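Local coordinates for secreted protein (Streptomyces lividans TK24, PDB 5LXZ) that is a galactose oxidase-like copper metalloradical protein of the AA5 family (GlxA), which probably oxidises its substrate at a copper site, at residues Ala31-Thr36 with Trp583-Val588; Thr84-Gly89 with Gly257-Val262; Thr250-Gly255 with Thr550-Arg555; Leu356-Gln361 with Ala410-Asp415; Val570-Pro573 with Leu578-Ser581. The protein carries 1 engineered substitution. One frame throughout, in Å; residues are numbered along the deposited sequence.

All five contacts are largely buried, but their chemistry differs with the parts they join. Contacts 2, 4 and 5 are mainly apolar side-chain packing; 2 and 4 each join adjacent blades of the beta-propeller through one isoleucine, Ile259 and Ile412, while 5 stays within the Early set domain. Contacts 1 and 3 tie the propeller to that domain, contact 1 with Arg35 laid over a tryptophan, contact 3 with a valine methyl beside a backbone carbonyl. Contacts 2, 3 and 4 have only buried touching residues; contacts 1 and 5 each reach the surface with one partly exposed residue, Arg35 and Pro573. Contacts 2 and 3 share neighbouring strands of one sheet, while loop 550-555 also reaches contacts 4 and 5.

Contact 1: Ala31-Thr36 with Trp583-Val588; sequences AALLRT and WYMMFV
This is a domain interface in which Leu33, the last residue of propeller strand 30-33, and Arg35 in the loop after it pack against Met585 and Trp583 of strand 582-590. The larger part belongs to Arg35, whose aliphatic stem runs across one face of the indole. Its CG stands 3.8 Å from the centroid of the Trp583 five-membered ring and 5° off the normal, a CH-pi contact. Further along, Arg35 CD lies 3.7 Å above the ring plane, and the guanidinium continues out over the six-membered part, with Trp583 CZ2 3.6 Å above the guanidinium plane and offset toward its rim. The two planes are only 7° apart. CG of Arg35 sits between the backbone N and the carbonyl carbon (chi1 64°), and a bend at chi2 then turns the chain along the indole.

In the galactose oxidase fold an Early set domain follows the Kelch propeller, and strand 582-590 belongs to that domain here. The smaller part of the interface is apolar: Leu33 CD2 meets Met585 tip to tip, 3.5 Å from SD and 3.6 Å from CE. Trp600 of strand 599-603 touches both of these residues, and Ile465 of strand 462-466 also packs on Leu33. At the other end Arg35, partly exposed, rests against Val232, while Trp583 N is held by the side chain of Gln85.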
# COMPACT_ATOMS: atom_id res chain seq x y z
N ALA A 31 -2.93 -8.29 3.48
CA ALA A 31 -4.12 -9.10 3.60
C ALA A 31 -5.15 -8.69 2.58
O ALA A 31 -5.19 -7.52 2.15
CB ALA A 31 -4.69 -9.05 4.99
N ALA A 32 -5.96 -9.64 2.18
CA ALA A 32 -7.03 -9.38 1.24
C ALA A 32 -8.24 -10.21 1.60
O ALA A 32 -8.12 -11.40 1.85
CB ALA A 32 -6.58 -9.70 -0.17
N LEU A 33 -9.41 -9.59 1.61
CA LEU A 33 -10.64 -10.33 1.73
C LEU A 33 -10.97 -10.94 0.39
O LEU A 33 -10.94 -10.27 -0.60
CB LEU A 33 -11.78 -9.44 2.22
CG LEU A 33 -13.14 -10.12 2.23
CD1 LEU A 33 -13.17 -11.24 3.25
CD2 LEU A 33 -14.24 -9.10 2.53
N LEU A 34 -11.22 -12.26 0.38
CA LEU A 34 -11.54 -12.99 -0.84
C LEU A 34 -13.05 -13.20 -0.94
O LEU A 34 -13.79 -13.13 0.05
CB LEU A 34 -10.88 -14.36 -0.76
CG LEU A 34 -9.38 -14.35 -0.45
CD1 LEU A 34 -8.94 -15.79 -0.24
CD2 LEU A 34 -8.60 -13.66 -1.55
N ARG A 35 -13.49 -13.42 -2.16
CA ARG A 35 -14.92 -13.54 -2.45
C ARG A 35 -15.58 -14.74 -1.81
O ARG A 35 -16.79 -14.82 -1.77
CB ARG A 35 -15.16 -13.48 -3.95
CG ARG A 35 -14.58 -14.61 -4.78
CD ARG A 35 -15.58 -15.69 -5.00
NE ARG A 35 -15.18 -16.53 -6.14
CZ ARG A 35 -15.87 -17.58 -6.56
NH1 ARG A 35 -16.97 -17.94 -5.93
NH2 ARG A 35 -15.47 -18.23 -7.64
N THR A 36 -14.78 -15.68 -1.32
CA THR A 36 -15.26 -16.78 -0.49
C THR A 36 -15.61 -16.40 0.94
O THR A 36 -16.11 -17.23 1.69
CB THR A 36 -14.19 -17.87 -0.44
OG1 THR A 36 -12.96 -17.26 0.00
CG2 THR A 36 -13.98 -18.46 -1.81
N TRP A 583 -15.86 -9.04 -7.75
CA TRP A 583 -16.75 -9.40 -6.67
C TRP A 583 -16.80 -8.29 -5.64
O TRP A 583 -15.79 -7.68 -5.31
CB TRP A 583 -16.27 -10.68 -6.03
CG TRP A 583 -16.51 -11.90 -6.83
CD1 TRP A 583 -15.75 -12.36 -7.87
CD2 TRP A 583 -17.60 -12.80 -6.69
NE1 TRP A 583 -16.27 -13.54 -8.33
CE2 TRP A 583 -17.40 -13.83 -7.64
CE3 TRP A 583 -18.68 -12.86 -5.83
CZ2 TRP A 583 -18.27 -14.91 -7.74
CZ3 TRP A 583 -19.55 -13.91 -5.95
CH2 TRP A 583 -19.34 -14.92 -6.89
N TYR A 584 -17.98 -8.11 -5.06
CA TYR A 584 -18.29 -7.10 -4.11
C TYR A 584 -19.10 -7.67 -2.97
O TYR A 584 -19.91 -8.58 -3.16
CB TYR A 584 -19.14 -6.01 -4.73
CG TYR A 584 -18.45 -5.14 -5.76
CD1 TYR A 584 -18.29 -5.59 -7.06
CD2 TYR A 584 -17.95 -3.89 -5.42
CE1 TYR A 584 -17.65 -4.81 -8.00
CE2 TYR A 584 -17.32 -3.10 -6.36
CZ TYR A 584 -17.14 -3.56 -7.64
OH TYR A 584 -16.52 -2.75 -8.57
N MET A 585 -18.93 -7.08 -1.79
CA MET A 585 -19.87 -7.22 -0.68
C MET A 585 -21.04 -6.29 -0.85
O MET A 585 -20.84 -5.09 -1.02
CB MET A 585 -19.21 -6.92 0.63
CG MET A 585 -18.21 -7.96 1.09
SD MET A 585 -17.37 -7.51 2.61
CE MET A 585 -16.27 -6.19 2.09
N MET A 586 -22.28 -6.79 -0.78
CA MET A 586 -23.42 -5.92 -0.77
C MET A 586 -23.99 -5.86 0.63
O MET A 586 -24.41 -6.89 1.18
CB MET A 586 -24.50 -6.34 -1.76
CG MET A 586 -25.51 -5.22 -1.97
SD MET A 586 -26.91 -5.75 -2.96
CE MET A 586 -27.86 -6.69 -1.79
N PHE A 587 -24.03 -4.66 1.17
CA PHE A 587 -24.59 -4.40 2.50
C PHE A 587 -25.84 -3.54 2.34
O PHE A 587 -25.88 -2.59 1.53
CB PHE A 587 -23.62 -3.58 3.36
CG PHE A 587 -22.41 -4.33 3.83
CD1 PHE A 587 -22.41 -5.02 5.03
CD2 PHE A 587 -21.21 -4.27 3.10
CE1 PHE A 587 -21.25 -5.66 5.49
CE2 PHE A 587 -20.08 -4.90 3.56
CZ PHE A 587 -20.07 -5.54 4.75
N VAL A 588 -26.85 -3.81 3.16
CA VAL A 588 -27.99 -2.90 3.26
C VAL A 588 -28.00 -2.33 4.65
O VAL A 588 -27.73 -3.06 5.62
CB VAL A 588 -29.33 -3.59 2.87
CG1 VAL A 588 -29.17 -4.25 1.50
CG2 VAL A 588 -29.81 -4.60 3.91

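Contact 2: Thr84-Gly89 with Gly257-Val262; sequences TQLANG and GKILSV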
# COMPACT_ATOMS: atom_id res chain seq x y z
N THR A 84 -4.07 -6.77 -6.65
CA THR A 84 -5.41 -6.27 -6.80
C THR A 84 -6.31 -7.42 -7.29
O THR A 84 -5.84 -8.40 -7.88
CB THR A 84 -5.45 -5.01 -7.68
OG1 THR A 84 -6.65 -4.26 -7.41
CG2 THR A 84 -5.32 -5.36 -9.13
N GLN A 85 -7.60 -7.31 -7.01
CA GLN A 85 -8.58 -8.28 -7.48
C GLN A 85 -8.83 -8.17 -8.96
O GLN A 85 -9.08 -7.09 -9.48
CB GLN A 85 -9.90 -8.06 -6.74
CG GLN A 85 -10.87 -9.22 -7.01
CD GLN A 85 -12.35 -8.96 -6.75
OE1 GLN A 85 -13.21 -9.69 -7.29
NE2 GLN A 85 -12.67 -8.02 -5.90
N LEU A 86 -8.78 -9.29 -9.64
CA LEU A 86 -9.16 -9.40 -11.04
C LEU A 86 -10.67 -9.60 -11.16
O LEU A 86 -11.37 -9.86 -10.20
CB LEU A 86 -8.45 -10.60 -11.66
CG LEU A 86 -6.93 -10.50 -11.65
CD1 LEU A 86 -6.38 -11.75 -12.27
CD2 LEU A 86 -6.40 -9.26 -12.33
N ALA A 87 -11.16 -9.43 -12.38
CA ALA A 87 -12.61 -9.59 -12.62
C ALA A 87 -13.18 -10.93 -12.22
O ALA A 87 -14.35 -11.04 -11.81
CB ALA A 87 -12.94 -9.31 -14.08
N ASN A 88 -12.37 -12.00 -12.29
CA ASN A 88 -12.85 -13.28 -11.81
C ASN A 88 -12.71 -13.58 -10.33
O ASN A 88 -13.00 -14.69 -9.88
CB ASN A 88 -12.21 -14.38 -12.63
CG ASN A 88 -10.74 -14.56 -12.33
OD1 ASN A 88 -10.12 -13.83 -11.54
ND2 ASN A 88 -10.15 -15.53 -13.02
N GLY A 89 -12.32 -12.59 -9.53
CA GLY A 89 -12.17 -12.79 -8.09
C GLY A 89 -10.81 -13.29 -7.68
O GLY A 89 -10.50 -13.30 -6.50
N GLY A 257 -10.07 -3.02 -17.69
CA GLY A 257 -9.99 -4.19 -16.86
C GLY A 257 -8.57 -4.79 -16.82
O GLY A 257 -8.35 -5.79 -16.13
N LYS A 258 -7.62 -4.21 -17.54
CA LYS A 258 -6.24 -4.65 -17.46
C LYS A 258 -5.62 -4.03 -16.21
O LYS A 258 -6.16 -3.07 -15.66
CB LYS A 258 -5.49 -4.28 -18.72
CG LYS A 258 -6.09 -4.97 -19.95
CD LYS A 258 -5.26 -4.64 -21.16
CE LYS A 258 -5.94 -5.20 -22.40
NZ LYS A 258 -5.13 -4.83 -23.59
N ILE A 259 -4.55 -4.63 -15.75
CA ILE A 259 -3.89 -4.21 -14.50
C ILE A 259 -2.56 -3.55 -14.76
O ILE A 259 -1.68 -4.13 -15.38
CB ILE A 259 -3.67 -5.39 -13.55
CG1 ILE A 259 -4.94 -6.24 -13.39
CG2 ILE A 259 -3.10 -4.90 -12.22
CD1 ILE A 259 -6.14 -5.50 -12.87
N LEU A 260 -2.46 -2.29 -14.34
CA LEU A 260 -1.26 -1.52 -14.48
C LEU A 260 -0.33 -1.78 -13.29
O LEU A 260 -0.76 -1.64 -12.14
CB LEU A 260 -1.62 -0.06 -14.60
CG LEU A 260 -0.46 0.93 -14.78
CD1 LEU A 260 0.18 0.83 -16.13
CD2 LEU A 260 -1.00 2.32 -14.58
N SER A 261 0.92 -2.05 -13.57
CA SER A 261 1.97 -2.20 -12.54
C SER A 261 2.95 -1.03 -12.66
O SER A 261 3.47 -0.77 -13.75
CB SER A 261 2.65 -3.50 -12.69
OG SER A 261 3.64 -3.59 -11.70
N VAL A 262 3.11 -0.32 -11.55
CA VAL A 262 3.88 0.91 -11.48
C VAL A 262 4.90 0.84 -10.38
O VAL A 262 4.60 0.47 -9.23
CB VAL A 262 2.95 2.10 -11.23
CG1 VAL A 262 3.67 3.42 -11.21
CG2 VAL A 262 1.90 2.14 -12.34
O HOH W 1 -9.31 -7.24 -14.15
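Two neighbouring blades of the Kelch-type propeller meet here, where Ile259, on the second strand of one blade, fits against Thr84 in strand 81-85 of the other and Leu86 just after it. Ile259 does the work with three carbons. Its CG1 lies 3.5 Å from Leu86 CD2, the closest approach, and CD1 touches the same methyl at 3.8 Å as the two side chains slant across one another. Thr84 CG2 also comes tip to tip with the isoleucine, 3.8 Å from both CD1 and CG2. Thr84 can offer its methyl because OG1 lies anti to the backbone N (chi1 -158°), where it pairs with Asp553 OD1. The second oxygen of that carboxylate takes the backbone N-H of Gln85.

Beyond Leu86 the chain makes a type I turn, closed by Gly89 N to Leu86 O at 3.0 Å. Beside the apolar patch a water bridges the two segments, donating to Gly257 O at 2.6 Å and accepting a weak bond from Ala87 N. Strand 259-262 is flanked in its own sheet by strands 250-253 and 277-280, and Leu251 and Thr253 of the first and Tyr279 of the second all touch Ile259.

Contact 3: Thr250-Gly255 with Thr550-Arg555; sequences TLTTLG and TDVDQR. With EDO (1,2-ethanediol), chain P; EDO (1,2-ethanediol), chain N.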
# COMPACT_ATOMS: atom_id res chain seq x y z
N THR A 250 2.80 -0.74 -7.19
CA THR A 250 1.34 -0.71 -7.15
C THR A 250 0.79 -1.40 -8.36
O THR A 250 1.26 -1.16 -9.47
CB THR A 250 0.82 0.73 -7.08
OG1 THR A 250 1.04 1.18 -5.73
CG2 THR A 250 -0.66 0.86 -7.37
N LEU A 251 -0.23 -2.25 -8.12
CA LEU A 251 -1.05 -2.82 -9.18
C LEU A 251 -2.42 -2.20 -9.10
O LEU A 251 -3.02 -2.21 -8.01
CB LEU A 251 -1.16 -4.32 -8.98
CG LEU A 251 -0.09 -5.18 -9.66
CD1 LEU A 251 1.31 -4.83 -9.33
CD2 LEU A 251 -0.39 -6.65 -9.34
N THR A 252 -2.92 -1.64 -10.17
CA THR A 252 -4.21 -0.96 -10.14
C THR A 252 -4.98 -1.22 -11.42
O THR A 252 -4.41 -1.27 -12.50
CB THR A 252 -4.00 0.55 -9.83
OG1 THR A 252 -5.24 1.13 -9.42
CG2 THR A 252 -3.41 1.31 -10.94
N THR A 253 -6.28 -1.41 -11.30
CA THR A 253 -7.12 -1.74 -12.47
C THR A 253 -7.43 -0.53 -13.32
O THR A 253 -7.79 0.54 -12.78
CB THR A 253 -8.43 -2.29 -11.96
OG1 THR A 253 -8.15 -3.45 -11.14
CG2 THR A 253 -9.36 -2.65 -13.10
N LEU A 254 -7.28 -0.69 -14.62
CA LEU A 254 -7.60 0.36 -15.58
C LEU A 254 -9.05 0.22 -16.09
O LEU A 254 -9.76 -0.72 -15.77
CB LEU A 254 -6.60 0.31 -16.74
CG LEU A 254 -5.13 0.52 -16.36
CD1 LEU A 254 -4.26 0.37 -17.61
CD2 LEU A 254 -4.90 1.90 -15.76
N GLY A 255 -9.48 1.18 -16.88
CA GLY A 255 -10.86 1.16 -17.37
C GLY A 255 -11.17 -0.02 -18.28
O GLY A 255 -12.33 -0.45 -18.31
N THR A 550 -1.71 1.21 1.93
CA THR A 550 -2.14 1.36 0.55
C THR A 550 -3.23 0.33 0.28
O THR A 550 -3.00 -0.86 0.48
CB THR A 550 -0.95 1.14 -0.41
OG1 THR A 550 0.12 2.00 -0.01
CG2 THR A 550 -1.30 1.47 -1.88
N ASP A 551 -4.34 0.78 -0.26
CA ASP A 551 -5.44 -0.10 -0.65
C ASP A 551 -6.17 0.55 -1.80
O ASP A 551 -6.99 1.42 -1.62
CB ASP A 551 -6.33 -0.30 0.56
CG ASP A 551 -7.49 -1.21 0.33
OD1 ASP A 551 -7.77 -1.66 -0.81
OD2 ASP A 551 -8.14 -1.48 1.39
N VAL A 552 -5.84 0.13 -3.01
CA VAL A 552 -6.49 0.71 -4.17
C VAL A 552 -7.72 -0.04 -4.54
O VAL A 552 -8.39 0.34 -5.50
CB VAL A 552 -5.50 0.85 -5.36
CG1 VAL A 552 -4.32 1.73 -4.94
CG2 VAL A 552 -5.08 -0.48 -5.91
N ASP A 553 -8.02 -1.11 -3.83
CA ASP A 553 -9.19 -1.95 -4.13
C ASP A 553 -10.44 -1.41 -3.48
O ASP A 553 -11.50 -1.36 -4.12
CB ASP A 553 -8.96 -3.39 -3.65
CG ASP A 553 -8.09 -4.19 -4.60
OD1 ASP A 553 -6.92 -3.80 -4.85
OD2 ASP A 553 -8.57 -5.24 -5.08
N GLN A 554 -10.40 -1.02 -2.20
CA GLN A 554 -11.65 -0.73 -1.54
C GLN A 554 -12.31 0.52 -2.14
O GLN A 554 -11.67 1.49 -2.46
CB GLN A 554 -11.56 -0.64 0.01
CG GLN A 554 -10.83 0.58 0.44
CD GLN A 554 -10.78 0.80 1.94
OE1 GLN A 554 -11.67 0.45 2.69
NE2 GLN A 554 -9.72 1.44 2.36
N ARG A 555 -13.64 0.43 -2.28
CA ARG A 555 -14.48 1.54 -2.72
C ARG A 555 -15.88 1.08 -2.40
O ARG A 555 -16.16 -0.14 -2.42
CB ARG A 555 -14.33 1.85 -4.23
CG ARG A 555 -14.43 0.64 -5.16
CD ARG A 555 -14.38 1.03 -6.62
NE ARG A 555 -13.13 1.75 -6.95
CZ ARG A 555 -12.98 2.59 -7.96
NH1 ARG A 555 -13.99 2.83 -8.77
NH2 ARG A 555 -11.81 3.20 -8.17
C1 EDO P . -0.32 -2.29 -3.52
O1 EDO P . -0.61 -3.67 -3.26
C2 EDO P . -1.27 -1.77 -4.54
O2 EDO P . -1.31 -2.81 -5.52
C1 EDO N . -7.99 3.79 -19.24
O1 EDO N . -8.17 3.53 -17.83
C2 EDO N . -7.39 2.61 -20.00
O2 EDO N . -8.18 1.45 -19.84
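Val552 presses a methyl against a backbone oxygen instead of against another apolar side chain: its CG2 lies 3.4 Å from Leu251 O. With CG1 anti to the carbonyl carbon (chi1 -59°), CG2 lies between the backbone N and that carbon, and it also comes within 3.9 Å of Thr252 OG1, the two side chains crossing at about a right angle. Val552 CG1 only grazes Thr250. Beside it a 1,2-ethanediol, probably from the crystallisation liquor, occupies part of the interface. Its O2 accepts the N-H of Leu251 at 2.9 Å in a nearly straight bond (164°), and its C2 lies 3.9 Å from Thr250 CG2 and 4.2 Å from Thr550 CG2.

The loop that carries Val552 is folded on itself by an Asx motif. Asp551 OD1 takes the N-H of Gln554 at 3.0 Å, met from above the carboxylate plane, and adds a weak bond from Asp553 N. Ser544 OG holds the other carboxylate oxygen. As in galactose oxidase, the C-terminal domain here supplies a copper ligand, His548, just ahead of this loop; the side chain of Thr250 is about 12 Å from a copper ion. Strand 250-253 forms one edge of its four-stranded blade, next to strand 259-262, while the hydroxyls of Thr250 and Thr252 bond to Pro299 O and Leu301 O at the start of the following blade.

Contact 4: Leu356-Gln361 with Ala410-Asp415; sequences LLPPAQ and ASILPD
Ile412 N is hydrogen-bonded to Gln554 OE1, and the same glutamine amide gives its NE2 to Ala410 O, so that one carboxamide mates with two backbone positions on strand 409-412, the edge strand of its blade, and keeps both of those polar atoms satisfied. Tied down at its backbone, Ile412 reaches across to the segment 356-361 with its two branches. CG1 points anti to its carbonyl carbon (chi1 -62°) and the chain then runs on extended (chi2 168°), which carries CD1 to 3.3 Å from Leu356 O, a close approach of a methyl to a carbonyl oxygen. The other branch, CG2, lies alongside the ring of Pro358, 3.9 Å from CG and 4.0 Å from CB, the two side chains sliding past each other in opposite senses.

Each segment belongs to a four-stranded antiparallel blade of the propeller, and the contact joins two blades that are consecutive in the chain. Strand 353-356 opens one and strand 409-412 the next, and the turn after Leu356 leads into strand 364-368. A cis peptide before Pro359 bends this turn back, and Ala360 begins a short 3-10 stretch. Ser556, at the start of an Early set strand, touches both Pro358 and Ile412, and its backbone bonds to Ala360.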
# COMPACT_ATOMS: atom_id res chain seq x y z
N LEU A 356 -10.85 6.46 -1.26
CA LEU A 356 -11.93 6.98 -2.11
C LEU A 356 -13.17 6.97 -1.22
O LEU A 356 -13.64 5.89 -0.84
CB LEU A 356 -12.09 6.14 -3.36
CG LEU A 356 -13.29 6.45 -4.25
CD1 LEU A 356 -13.42 7.92 -4.58
CD2 LEU A 356 -13.15 5.64 -5.51
N LEU A 357 -13.59 8.14 -0.76
CA LEU A 357 -14.66 8.21 0.22
C LEU A 357 -15.96 7.66 -0.30
O LEU A 357 -16.23 7.72 -1.49
CB LEU A 357 -14.89 9.64 0.68
CG LEU A 357 -13.72 10.30 1.38
CD1 LEU A 357 -14.02 11.78 1.58
CD2 LEU A 357 -13.44 9.64 2.72
N PRO A 358 -16.78 7.11 0.61
CA PRO A 358 -18.08 6.61 0.23
C PRO A 358 -19.06 7.77 0.07
O PRO A 358 -19.00 8.71 0.87
CB PRO A 358 -18.45 5.70 1.41
CG PRO A 358 -17.73 6.21 2.56
CD PRO A 358 -16.48 6.87 2.04
N PRO A 359 -19.96 7.78 -0.93
CA PRO A 359 -20.00 6.84 -2.04
C PRO A 359 -19.00 7.20 -3.12
O PRO A 359 -18.76 8.38 -3.38
CB PRO A 359 -21.42 6.98 -2.56
CG PRO A 359 -21.74 8.43 -2.32
CD PRO A 359 -21.03 8.81 -1.04
N ALA A 360 -18.48 6.18 -3.80
CA ALA A 360 -17.49 6.35 -4.84
C ALA A 360 -17.94 7.22 -5.99
O ALA A 360 -17.12 7.84 -6.66
CB ALA A 360 -17.03 5.01 -5.35
N GLN A 361 -19.25 7.29 -6.21
CA GLN A 361 -19.77 8.20 -7.21
C GLN A 361 -19.25 9.63 -7.07
O GLN A 361 -19.12 10.33 -8.08
CB GLN A 361 -21.30 8.24 -7.14
CG GLN A 361 -21.94 7.04 -7.79
CD GLN A 361 -22.25 5.88 -6.85
OE1 GLN A 361 -21.65 5.70 -5.78
NE2 GLN A 361 -23.27 5.09 -7.23
N ALA A 410 -7.10 2.74 7.44
CA ALA A 410 -8.30 3.41 7.00
C ALA A 410 -9.16 2.50 6.18
O ALA A 410 -8.72 2.03 5.13
CB ALA A 410 -7.99 4.70 6.28
N SER A 411 -10.35 2.18 6.69
CA SER A 411 -11.24 1.23 6.05
C SER A 411 -12.63 1.84 5.92
O SER A 411 -13.16 2.37 6.89
CB SER A 411 -11.34 -0.05 6.88
OG SER A 411 -10.24 -0.95 6.61
N ILE A 412 -13.21 1.76 4.73
CA ILE A 412 -14.58 2.19 4.49
C ILE A 412 -15.55 1.21 5.16
O ILE A 412 -15.36 -0.01 5.08
CB ILE A 412 -14.88 2.21 3.00
CG1 ILE A 412 -13.96 3.22 2.28
CG2 ILE A 412 -16.33 2.54 2.74
CD1 ILE A 412 -14.03 3.05 0.77
N LEU A 413 -16.55 1.73 5.86
CA LEU A 413 -17.60 0.91 6.46
C LEU A 413 -18.91 1.05 5.68
O LEU A 413 -19.11 2.04 4.98
CB LEU A 413 -17.86 1.37 7.91
CG LEU A 413 -16.95 0.75 8.98
CD1 LEU A 413 -15.49 0.73 8.69
CD2 LEU A 413 -17.23 1.38 10.35
N PRO A 414 -19.82 0.09 5.87
CA PRO A 414 -21.06 0.07 5.08
C PRO A 414 -22.10 1.14 5.36
O PRO A 414 -23.05 1.28 4.57
CB PRO A 414 -21.61 -1.33 5.31
CG PRO A 414 -21.02 -1.77 6.55
CD PRO A 414 -19.66 -1.15 6.64
N ASP A 415 -21.91 1.91 6.42
CA ASP A 415 -22.77 3.05 6.71
C ASP A 415 -22.24 4.37 6.15
O ASP A 415 -22.76 5.43 6.47
CB ASP A 415 -23.03 3.15 8.21
CG ASP A 415 -21.78 3.46 8.99
OD1 ASP A 415 -20.66 3.40 8.44
OD2 ASP A 415 -21.90 3.77 10.19

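Contact 5: Val570-Pro573 with Leu578-Ser581; sequences VTVP and LVQS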
# COMPACT_ATOMS: atom_id res chain seq x y z
N VAL A 570 -32.27 -4.21 -6.24
CA VAL A 570 -31.18 -3.23 -6.31
C VAL A 570 -30.73 -3.11 -7.75
O VAL A 570 -30.85 -4.06 -8.51
CB VAL A 570 -29.99 -3.65 -5.42
CG1 VAL A 570 -30.46 -3.90 -4.00
CG2 VAL A 570 -29.29 -4.90 -5.93
N THR A 571 -30.18 -1.96 -8.11
CA THR A 571 -29.69 -1.74 -9.47
C THR A 571 -28.25 -1.26 -9.38
O THR A 571 -27.95 -0.33 -8.68
CB THR A 571 -30.58 -0.72 -10.22
OG1 THR A 571 -31.94 -1.21 -10.22
CG2 THR A 571 -30.15 -0.54 -11.66
N VAL A 572 -27.38 -1.93 -10.12
CA VAL A 572 -25.97 -1.59 -10.14
C VAL A 572 -25.78 -0.40 -11.08
O VAL A 572 -26.26 -0.42 -12.20
CB VAL A 572 -25.14 -2.80 -10.60
CG1 VAL A 572 -23.66 -2.45 -10.68
CG2 VAL A 572 -25.30 -3.97 -9.63
N PRO A 573 -25.00 0.60 -10.65
CA PRO A 573 -24.75 1.73 -11.53
C PRO A 573 -24.02 1.34 -12.81
O PRO A 573 -23.33 0.33 -12.87
CB PRO A 573 -23.80 2.60 -10.71
CG PRO A 573 -24.12 2.30 -9.33
CD PRO A 573 -24.57 0.87 -9.28
N LEU A 578 -16.34 3.06 -12.66
CA LEU A 578 -16.87 3.18 -11.34
C LEU A 578 -17.02 1.80 -10.70
O LEU A 578 -16.50 1.54 -9.61
CB LEU A 578 -18.24 3.89 -11.41
CG LEU A 578 -19.02 3.98 -10.09
CD1 LEU A 578 -18.25 4.76 -9.02
CD2 LEU A 578 -20.42 4.51 -10.35
N VAL A 579 -17.82 0.95 -11.32
CA VAL A 579 -18.09 -0.39 -10.85
C VAL A 579 -17.17 -1.31 -11.62
O VAL A 579 -17.53 -1.86 -12.65
CB VAL A 579 -19.56 -0.80 -11.04
CG1 VAL A 579 -19.80 -2.08 -10.31
CG2 VAL A 579 -20.50 0.29 -10.54
N GLN A 580 -15.93 -1.42 -11.17
CA GLN A 580 -14.94 -2.32 -11.80
C GLN A 580 -15.53 -3.75 -11.76
O GLN A 580 -16.15 -4.13 -10.76
CB GLN A 580 -13.61 -2.22 -11.04
CG GLN A 580 -13.01 -0.82 -11.12
CD GLN A 580 -11.91 -0.55 -10.09
OE1 GLN A 580 -12.03 -0.88 -8.91
NE2 GLN A 580 -10.81 0.04 -10.55
N SER A 581 -15.26 -4.53 -12.80
CA SER A 581 -15.71 -5.91 -12.77
C SER A 581 -14.99 -6.67 -11.65
O SER A 581 -13.83 -6.42 -11.31
CB SER A 581 -15.37 -6.54 -14.08
OG SER A 581 -16.05 -5.88 -15.12
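Val572 and Pro573 pack on Val579 and Leu578 across the connection between strands 567-571 and 582-590 of the Early set domain, an immunoglobulin-like beta sandwich found C-terminal in galactose oxidase-like proteins. The tight part is where Val579 wedges between Val572 and Pro573. Val572 CG1, placed anti to its own backbone N (chi1 178°), meets Val579 CG1 at 3.9 Å, and the two branched side chains lie at a slant. Val579 CG1 is anti to its backbone N as well (chi1 -170°), which leaves CG2 to reach the proline. That second methyl makes the closest approach of the contact, 3.7 Å from Pro573 O, and stands 4.0 Å from Pro573 CB. The carbonyl oxygen is buried under it and has no hydrogen-bonding partner in the model, so the contact leaves a polar atom unsatisfied among hydrocarbon.

Solvent lies on the side of Pro573, the partly exposed residue of the four; Val572, Leu578 and Val579 are buried. CB is the ring atom that packs inward, on Leu578 CD2 at 3.9 Å as well as on the Val579 methyl. Ile557 touches both Pro573 and Val579, Leu559 adds to the cover of the proline, and Gln361 of the propeller also reaches it. Tyr584 packs on Val579 from strand 582-590. Next to this valine the carbonyl oxygen Leu578 O accepts a hydrogen bond from Arg555 NH1.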